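Local coordinates for protein aromatic amino acid aminotransferase I (Candida albicans WO-1, PDB 6HNU) that probably transfers the amino group of aromatic amino acids to 2-oxoglutarate, using pyridoxal 5'-phosphate as cofactor, at residues I213-N218 / A278-F283; D123-V128 / E274-L279. All blocks are in the same frame, centred on the assembly; numbering follows the deposited sequence.

How the interactions relate
The two contacts lie in the cofactor-binding part of an aminotransferase of the first class, with centres about 12 Å apart. Along the chain 123-128 comes first, at the end of helix 112-126, then the cofactor loop 213-218, then 274-279 and 278-283. The last two overlap at Ala-278 and Leu-279, where helix 272-278 gives way to a loop that runs on to helix 283-286. One continuous piece thus packs on both partners. Interaction 1 is buried; interaction 2 is nearer the surface. The side chains of Ser-282 and His-126 join them, with Ser-282 OG 2.9 Å from His-126 ND1. Together they place helices 112-126 and 272-278 next to the loop that borders PLP.

Interaction 1: residues I213-N218 / A278-F283; sequences ICTGQN and ALVPSF. With PLP (pyridoxal-5'-phosphate), chain I.
Thr-215 and Val-280 meet where two irregular loops approach, with CA atoms 8.4 Å apart for this pair and 8.6 Å for Cys-214 and Ser-282, and no hydrogen bond joins the segments. Side chains bridge the gap. The sulfur of Cys-214 meets the edge of the Phe-283 ring, close to the ring plane. Cys-214 SG lies 3.7 Å from CE2 of Phe-283, and the line from SG to the ring centroid is 81° off the ring normal. This is a sulfur-aromatic contact of the edge type. Cys-214 CB also lies in the ring plane, at the same edge. The chi1 of 48° sets SG between the backbone N and the carbonyl carbon of Cys-214, and from there it reaches the ring.

The side chains of Thr-215 and Val-280 run antiparallel alongside one another. Their contact is loose, with Thr-215 OG1 4.1 Å from Val-280 CG1. The polar needs of that hydroxyl are met elsewhere, by Glu-247 and Arg-229. Arg-229 also bonds the carbonyl of Pro-281, so it links both loops.

Both ends of 213-218 meet the cofactor. Asn-218 ND2 donates to O3 of PLP at 3.2 Å, and the bond is fairly straight at 165°. Its OD1 is bonded to Arg-463, which helps fix which way the amide is turned. The side chain of Ile-213 borders the methyl of PLP, with Ile-213 CG1 3.5 Å from C2A.

The contact between the loops is therefore mostly apolar and largely buried. Polar grip comes from Arg-229 and Glu-247 around it, and from Glu-245, which accepts from the backbone N of Phe-283. The Asn-218 bond to the phenolic oxygen, seen in this class of aminotransferases, would probably stabilise negative charge on O3.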
ATOM      1  N   ILE B 213      -4.938  -9.048 -19.205  1.00 14.34           N
ATOM      2  CA  ILE B 213      -5.859  -9.694 -18.234  1.00 15.53           C
ATOM      3  C   ILE B 213      -6.393 -10.925 -18.950  1.00 15.25           C
ATOM      4  O   ILE B 213      -7.516 -10.875 -19.491  1.00 14.08           O
ATOM      5  CB  ILE B 213      -6.948  -8.694 -17.815  1.00 15.27           C
ATOM      6  CG1 ILE B 213      -6.353  -7.336 -17.443  1.00 16.27           C
ATOM      7  CG2 ILE B 213      -7.784  -9.269 -16.695  1.00 15.65           C
ATOM      8  CD1 ILE B 213      -7.315  -6.168 -17.531  1.00 17.68           C
ATOM      9  N   CYS B 214      -5.610 -12.007 -18.985  1.00 15.04           N
ATOM     10  CA  CYS B 214      -5.794 -13.000 -20.042  1.00 15.44           C
ATOM     11  C   CYS B 214      -6.936 -13.961 -19.690  1.00 15.14           C
ATOM     12  O   CYS B 214      -7.406 -14.608 -20.610  1.00 17.15           O
ATOM     13  CB  CYS B 214      -4.486 -13.683 -20.380  1.00 16.45           C
ATOM     14  SG  CYS B 214      -3.555 -14.268 -18.953  1.00 17.13           S
ATOM     15  N   THR B 215      -7.342 -14.057 -18.424  1.00 15.33           N
ATOM     16  CA  THR B 215      -8.452 -14.921 -17.955  1.00 15.13           C
ATOM     17  C   THR B 215      -9.622 -14.072 -17.456  1.00 15.11           C
ATOM     18  O   THR B 215      -9.482 -13.383 -16.427  1.00 16.45           O
ATOM     19  CB  THR B 215      -7.983 -15.912 -16.882  1.00 16.08           C
ATOM     20  OG1 THR B 215      -6.761 -16.498 -17.341  1.00 16.42           O
ATOM     21  CG2 THR B 215      -9.013 -16.987 -16.623  1.00 15.68           C
ATOM     22  N   GLY B 216     -10.771 -14.118 -18.129  1.00 15.13           N
ATOM     23  CA  GLY B 216     -11.927 -13.310 -17.692  1.00 14.69           C
ATOM     24  C   GLY B 216     -11.642 -11.830 -17.935  1.00 14.01           C
ATOM     25  O   GLY B 216     -11.901 -10.975 -17.017  1.00 15.19           O
ATOM     26  N   GLN B 217     -10.993 -11.559 -19.059  1.00 15.42           N
ATOM     27  CA  GLN B 217     -10.480 -10.237 -19.493  1.00 16.14           C
ATOM     28  C   GLN B 217     -11.532  -9.161 -19.183  1.00 16.99           C
ATOM     29  O   GLN B 217     -12.706  -9.399 -19.423  1.00 17.09           O
ATOM     30  CB  GLN B 217     -10.178 -10.267 -20.978  1.00 16.24           C
ATOM     31  CG  GLN B 217      -9.216  -9.212 -21.499  1.00 16.11           C
ATOM     32  CD  GLN B 217      -9.820  -7.848 -21.774  1.00 16.75           C
ATOM     33  OE1 GLN B 217     -11.021  -7.700 -22.013  1.00 15.22           O
ATOM     34  NE2 GLN B 217      -8.965  -6.834 -21.720  1.00 16.14           N
ATOM     35  N   ASN B 218     -11.100  -8.034 -18.600  1.00 17.54           N
ATOM     36  CA  ASN B 218     -11.976  -6.884 -18.280  1.00 15.14           C
ATOM     37  C   ASN B 218     -11.724  -5.828 -19.358  1.00 14.29           C
ATOM     38  O   ASN B 218     -10.615  -5.284 -19.395  1.00 13.63           O
ATOM     39  CB  ASN B 218     -11.653  -6.383 -16.875  1.00 16.17           C
ATOM     40  CG  ASN B 218     -12.475  -5.204 -16.414  1.00 17.16           C
ATOM     41  OD1 ASN B 218     -13.411  -4.787 -17.085  1.00 19.25           O
ATOM     42  ND2 ASN B 218     -12.175  -4.701 -15.231  1.00 17.68           N
ATOM     43  N   ALA B 278      -8.313 -28.962 -15.667  1.00 20.17           N
ATOM     44  CA  ALA B 278      -9.284 -28.144 -16.435  1.00 21.93           C
ATOM     45  C   ALA B 278      -8.781 -26.704 -16.603  1.00 23.97           C
ATOM     46  O   ALA B 278      -9.282 -26.027 -17.525  1.00 23.98           O
ATOM     47  CB  ALA B 278     -10.623 -28.152 -15.772  1.00 24.99           C
ATOM     48  N   LEU B 279      -7.903 -26.220 -15.718  1.00 21.88           N
ATOM     49  CA  LEU B 279      -7.489 -24.800 -15.661  1.00 19.89           C
ATOM     50  C   LEU B 279      -6.650 -24.481 -16.901  1.00 20.79           C
ATOM     51  O   LEU B 279      -5.857 -25.312 -17.324  1.00 20.35           O
ATOM     52  CB  LEU B 279      -6.724 -24.576 -14.352  1.00 20.19           C
ATOM     53  CG  LEU B 279      -7.557 -24.756 -13.083  1.00 19.91           C
ATOM     54  CD1 LEU B 279      -6.705 -24.585 -11.851  1.00 20.46           C
ATOM     55  CD2 LEU B 279      -8.738 -23.803 -13.048  1.00 22.51           C
ATOM     56  N   VAL B 280      -6.896 -23.340 -17.540  1.00 19.30           N
ATOM     57  CA  VAL B 280      -6.106 -22.942 -18.733  1.00 19.63           C
ATOM     58  C   VAL B 280      -4.667 -22.723 -18.277  1.00 22.02           C
ATOM     59  O   VAL B 280      -4.441 -22.129 -17.228  1.00 19.43           O
ATOM     60  CB  VAL B 280      -6.682 -21.664 -19.372  1.00 20.92           C
ATOM     61  CG1 VAL B 280      -6.644 -20.501 -18.392  1.00 22.64           C
ATOM     62  CG2 VAL B 280      -5.942 -21.289 -20.637  1.00 21.57           C
ATOM     63  N   PRO B 281      -3.637 -23.152 -19.044  1.00 23.12           N
ATOM     64  CA  PRO B 281      -2.255 -22.815 -18.692  1.00 22.82           C
ATOM     65  C   PRO B 281      -2.048 -21.293 -18.555  1.00 21.53           C
ATOM     66  O   PRO B 281      -2.449 -20.549 -19.444  1.00 18.25           O
ATOM     67  CB  PRO B 281      -1.441 -23.348 -19.876  1.00 23.96           C
ATOM     68  CG  PRO B 281      -2.472 -23.487 -20.962  1.00 26.80           C
ATOM     69  CD  PRO B 281      -3.711 -23.976 -20.252  1.00 22.06           C
ATOM     70  N   SER B 282      -1.398 -20.884 -17.471  1.00 19.06           N
ATOM     71  CA  SER B 282      -0.930 -19.490 -17.255  1.00 18.13           C
ATOM     72  C   SER B 282       0.254 -19.199 -18.179  1.00 15.60           C
ATOM     73  O   SER B 282       0.922 -20.151 -18.672  1.00 15.89           O
ATOM     74  CB  SER B 282      -0.495 -19.276 -15.826  1.00 17.87           C
ATOM     75  OG  SER B 282       0.596 -20.161 -15.538  1.00 15.93           O
ATOM     76  N   PHE B 283       0.552 -17.913 -18.383  1.00 16.01           N
ATOM     77  CA  PHE B 283       1.826 -17.524 -19.025  1.00 15.65           C
ATOM     78  C   PHE B 283       2.989 -17.967 -18.129  1.00 16.63           C
ATOM     79  O   PHE B 283       4.038 -18.444 -18.703  1.00 17.17           O
ATOM     80  CB  PHE B 283       1.890 -16.051 -19.371  1.00 16.87           C
ATOM     81  CG  PHE B 283       1.078 -15.685 -20.570  1.00 16.26           C
ATOM     82  CD1 PHE B 283       1.559 -15.948 -21.844  1.00 18.00           C
ATOM     83  CD2 PHE B 283      -0.171 -15.093 -20.413  1.00 16.33           C
ATOM     84  CE1 PHE B 283       0.816 -15.599 -22.955  1.00 15.59           C
ATOM     85  CE2 PHE B 283      -0.905 -14.727 -21.518  1.00 17.17           C
ATOM     86  CZ  PHE B 283      -0.407 -14.979 -22.797  1.00 16.87           C
TER
HETATM   87  N1  PLP I 502      -6.639  -5.818 -12.137  1.00 25.81           N
HETATM   88  C2  PLP I 502      -7.740  -5.941 -12.883  1.00 23.33           C
HETATM   89  C2A PLP I 502      -7.590  -6.166 -14.346  1.00 26.54           C
HETATM   90  C3  PLP I 502      -9.010  -5.856 -12.318  1.00 24.00           C
HETATM   91  O3  PLP I 502     -10.094  -5.921 -13.150  1.00 21.64           O
HETATM   92  C4  PLP I 502      -9.125  -5.617 -10.934  1.00 25.89           C
HETATM   93  C4A PLP I 502     -10.447  -5.492 -10.325  1.00 29.74           C
HETATM   94  C5  PLP I 502      -7.960  -5.529 -10.160  1.00 23.78           C
HETATM   95  C6  PLP I 502      -6.753  -5.608 -10.808  1.00 25.06           C
HETATM   96  C5A PLP I 502      -8.007  -5.201  -8.688  1.00 24.67           C
HETATM   97  O4P PLP I 502      -7.136  -6.086  -7.932  1.00 21.78           O
HETATM   98  P   PLP I 502      -6.852  -5.938  -6.417  1.00 20.55           P
HETATM   99  O1P PLP I 502      -6.038  -7.186  -6.159  1.00 19.56           O
HETATM  100  O2P PLP I 502      -8.233  -5.913  -5.705  1.00 18.46           O
HETATM  101  O3P PLP I 502      -6.081  -4.637  -6.213  1.00 19.83           O

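Interaction 2: residues D123-V128 / E274-L279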
ATOM      1  N   ASP B 123       3.213 -23.294  -7.301  1.00 18.91           N
ATOM      2  CA  ASP B 123       3.905 -24.393  -8.007  1.00 18.39           C
ATOM      3  C   ASP B 123       2.938 -25.538  -8.336  1.00 17.68           C
ATOM      4  O   ASP B 123       3.083 -26.146  -9.408  1.00 18.46           O
ATOM      5  CB  ASP B 123       5.114 -24.883  -7.218  1.00 21.04           C
ATOM      6  CG  ASP B 123       6.234 -25.405  -8.110  1.00 23.16           C
ATOM      7  OD1 ASP B 123       6.241 -25.087  -9.334  1.00 22.85           O
ATOM      8  OD2 ASP B 123       7.139 -26.021  -7.551  1.00 26.18           O
ATOM      9  N   MET B 124       2.014 -25.877  -7.432  1.00 18.67           N
ATOM     10  CA  MET B 124       1.043 -26.979  -7.629  1.00 20.28           C
ATOM     11  C   MET B 124       0.205 -26.676  -8.871  1.00 20.04           C
ATOM     12  O   MET B 124      -0.108 -27.582  -9.617  1.00 20.39           O
ATOM     13  CB  MET B 124       0.160 -27.008  -6.384  1.00 24.16           C
ATOM     14  CG  MET B 124      -0.810 -28.103  -6.307  1.00 28.18           C
ATOM     15  SD  MET B 124      -1.921 -27.747  -4.924  1.00 30.05           S
ATOM     16  CE  MET B 124      -0.831 -27.170  -3.640  1.00 30.96           C
ATOM     17  N   VAL B 125      -0.157 -25.410  -9.081  1.00 18.27           N
ATOM     18  CA  VAL B 125      -1.080 -24.999 -10.177  1.00 18.24           C
ATOM     19  C   VAL B 125      -0.297 -24.707 -11.469  1.00 18.14           C
ATOM     20  O   VAL B 125      -0.773 -25.099 -12.539  1.00 20.93           O
ATOM     21  CB  VAL B 125      -1.935 -23.791  -9.761  1.00 17.46           C
ATOM     22  CG1 VAL B 125      -2.781 -23.312 -10.922  1.00 19.11           C
ATOM     23  CG2 VAL B 125      -2.828 -24.088  -8.557  1.00 18.44           C
ATOM     24  N   HIS B 126       0.853 -24.059 -11.394  1.00 17.96           N
ATOM     25  CA  HIS B 126       1.511 -23.407 -12.550  1.00 17.25           C
ATOM     26  C   HIS B 126       2.800 -24.117 -12.942  1.00 18.66           C
ATOM     27  O   HIS B 126       3.288 -23.827 -14.047  1.00 18.99           O
ATOM     28  CB  HIS B 126       1.761 -21.922 -12.276  1.00 18.08           C
ATOM     29  CG  HIS B 126       0.501 -21.181 -11.998  1.00 17.36           C
ATOM     30  ND1 HIS B 126      -0.465 -20.971 -12.983  1.00 19.35           N
ATOM     31  CD2 HIS B 126      -0.026 -20.735 -10.839  1.00 18.31           C
ATOM     32  CE1 HIS B 126      -1.484 -20.323 -12.439  1.00 19.69           C
ATOM     33  NE2 HIS B 126      -1.232 -20.159 -11.107  1.00 17.19           N
ATOM     34  N   LYS B 127       3.358 -24.971 -12.076  1.00 20.54           N
ATOM     35  CA  LYS B 127       4.574 -25.768 -12.398  1.00 22.85           C
ATOM     36  C   LYS B 127       5.603 -24.854 -13.089  1.00 21.40           C
ATOM     37  O   LYS B 127       5.961 -25.087 -14.274  1.00 20.83           O
ATOM     38  CB  LYS B 127       4.108 -26.983 -13.214  1.00 27.65           C
ATOM     39  CG  LYS B 127       4.577 -28.343 -12.708  1.00 39.90           C
ATOM     40  CD  LYS B 127       5.977 -28.341 -12.088  1.00 47.87           C
ATOM     41  CE  LYS B 127       6.535 -29.717 -11.777  1.00 53.45           C
ATOM     42  NZ  LYS B 127       7.046 -30.391 -12.996  1.00 54.32           N
ATOM     43  N   VAL B 128       6.073 -23.804 -12.406  1.00 20.78           N
ATOM     44  CA  VAL B 128       6.931 -22.756 -13.033  1.00 21.29           C
ATOM     45  C   VAL B 128       8.170 -23.442 -13.607  1.00 22.56           C
ATOM     46  O   VAL B 128       8.828 -24.213 -12.898  1.00 22.98           O
ATOM     47  CB  VAL B 128       7.310 -21.639 -12.038  1.00 23.78           C
ATOM     48  CG1 VAL B 128       8.098 -20.519 -12.710  1.00 24.91           C
ATOM     49  CG2 VAL B 128       6.074 -21.080 -11.339  1.00 25.84           C
ATOM     50  N   GLU B 274      -9.218 -33.418 -11.597  1.00 25.94           N
ATOM     51  CA  GLU B 274      -9.998 -32.914 -12.757  1.00 27.63           C
ATOM     52  C   GLU B 274      -9.940 -31.390 -12.715  1.00 23.97           C
ATOM     53  O   GLU B 274      -9.768 -30.768 -13.770  1.00 23.76           O
ATOM     54  CB  GLU B 274     -11.465 -33.361 -12.750  1.00 30.81           C
ATOM     55  CG  GLU B 274     -11.665 -34.808 -13.177  1.00 34.49           C
ATOM     56  CD  GLU B 274     -13.105 -35.233 -13.421  1.00 36.73           C
ATOM     57  OE1 GLU B 274     -14.036 -34.434 -13.197  1.00 35.70           O
ATOM     58  OE2 GLU B 274     -13.287 -36.372 -13.859  1.00 45.48           O
ATOM     59  N   PHE B 275     -10.070 -30.804 -11.529  1.00 23.11           N
ATOM     60  CA  PHE B 275     -10.059 -29.327 -11.386  1.00 21.84           C
ATOM     61  C   PHE B 275      -8.750 -28.761 -11.949  1.00 22.32           C
ATOM     62  O   PHE B 275      -8.824 -27.900 -12.845  1.00 21.45           O
ATOM     63  CB  PHE B 275     -10.269 -28.905  -9.941  1.00 20.98           C
ATOM     64  CG  PHE B 275     -10.103 -27.432  -9.693  1.00 21.39           C
ATOM     65  CD1 PHE B 275     -11.012 -26.524 -10.202  1.00 21.43           C
ATOM     66  CD2 PHE B 275      -9.013 -26.955  -8.958  1.00 22.64           C
ATOM     67  CE1 PHE B 275     -10.886 -25.167  -9.913  1.00 21.93           C
ATOM     68  CE2 PHE B 275      -8.889 -25.602  -8.676  1.00 23.39           C
ATOM     69  CZ  PHE B 275      -9.827 -24.711  -9.169  1.00 21.83           C
ATOM     70  N   LEU B 276      -7.606 -29.238 -11.450  1.00 22.48           N
ATOM     71  CA  LEU B 276      -6.274 -28.710 -11.824  1.00 24.50           C
ATOM     72  C   LEU B 276      -6.034 -28.957 -13.325  1.00 26.74           C
ATOM     73  O   LEU B 276      -5.362 -28.110 -13.962  1.00 26.31           O
ATOM     74  CB  LEU B 276      -5.180 -29.357 -10.965  1.00 25.56           C
ATOM     75  CG  LEU B 276      -5.144 -28.966  -9.485  1.00 27.03           C
ATOM     76  CD1 LEU B 276      -3.995 -29.688  -8.794  1.00 28.25           C
ATOM     77  CD2 LEU B 276      -5.024 -27.460  -9.251  1.00 27.07           C
ATOM     78  N   LYS B 277      -6.536 -30.065 -13.873  1.00 25.20           N
ATOM     79  CA  LYS B 277      -6.349 -30.386 -15.312  1.00 26.47           C
ATOM     80  C   LYS B 277      -7.204 -29.461 -16.184  1.00 22.41           C
ATOM     81  O   LYS B 277      -6.835 -29.287 -17.360  1.00 23.84           O
ATOM     82  CB  LYS B 277      -6.694 -31.842 -15.661  1.00 31.24           C
ATOM     83  CG  LYS B 277      -5.493 -32.778 -15.686  1.00 39.75           C
ATOM     84  CD  LYS B 277      -5.838 -34.251 -15.775  1.00 46.07           C
ATOM     85  CE  LYS B 277      -4.703 -35.159 -15.329  1.00 51.41           C
ATOM     86  NZ  LYS B 277      -4.759 -35.425 -13.868  1.00 52.65           N
ATOM     87  N   ALA B 278      -8.313 -28.962 -15.667  1.00 20.17           N
ATOM     88  CA  ALA B 278      -9.284 -28.144 -16.435  1.00 21.93           C
ATOM     89  C   ALA B 278      -8.781 -26.704 -16.603  1.00 23.97           C
ATOM     90  O   ALA B 278      -9.282 -26.027 -17.525  1.00 23.98           O
ATOM     91  CB  ALA B 278     -10.623 -28.152 -15.772  1.00 24.99           C
ATOM     92  N   LEU B 279      -7.903 -26.220 -15.718  1.00 21.88           N
ATOM     93  CA  LEU B 279      -7.489 -24.800 -15.661  1.00 19.89           C
ATOM     94  C   LEU B 279      -6.650 -24.481 -16.901  1.00 20.79           C
ATOM     95  O   LEU B 279      -5.857 -25.312 -17.324  1.00 20.35           O
ATOM     96  CB  LEU B 279      -6.724 -24.576 -14.352  1.00 20.19           C
ATOM     97  CG  LEU B 279      -7.557 -24.756 -13.083  1.00 19.91           C
ATOM     98  CD1 LEU B 279      -6.705 -24.585 -11.851  1.00 20.46           C
ATOM     99  CD2 LEU B 279      -8.738 -23.803 -13.048  1.00 22.51           C
TER
HETATM  100  O   HOH W   1      -3.417 -26.483 -12.910  1.00 32.00           O
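Leu-276 packs on Val-125 where the ends of helices 112-126 and 272-278 come together. Before it in sequence, Phe-275 turns its ring to helix 334-377, against Leu-356 and Ile-357. One face of that ring takes CD1 of Leu-279 from its own segment, which sits 3.9 Å from the ring plane, over the outer part of the ring.

Leu-276 is the main link. The CA atoms of Val-125 and Leu-276 are 6.6 Å apart. The two side chains lie nearly perpendicular, with CD2 of Leu-276 4.1 Å from CG2 of Val-125. A chi1 of -70° turns the leucine branch toward helix 112-126, where CD2 reaches Val-125 and CD1 reaches Met-124. Leu-276 CD1 lies 4.3 Å from CG of Met-124. The backbone of Leu-276 takes part too. One water donates to its carbonyl O at 2.7 Å and to O of Val-125 at 3.0 Å. It bridges two carbonyls near the C-terminal ends of the helices.

Leu-279 lies in the loop that follows. Its CD1 meets CG1 of Val-125 at 4.2 Å. That same Val-125 CG1 sits 3.5 Å from the plane of the His-126 ring, over one face near its border. Leu-279 also touches Tyr-250, whose ring meets that of His-126.

No direct hydrogen bond joins the segments. Aliphatic carbons of both segments meet at ordinary van der Waals distances. A single water gives both carbonyls a hydrogen-bond donor. The contact is plain helix-end packing near the protein surface, with one polar bridge beside an apolar patch.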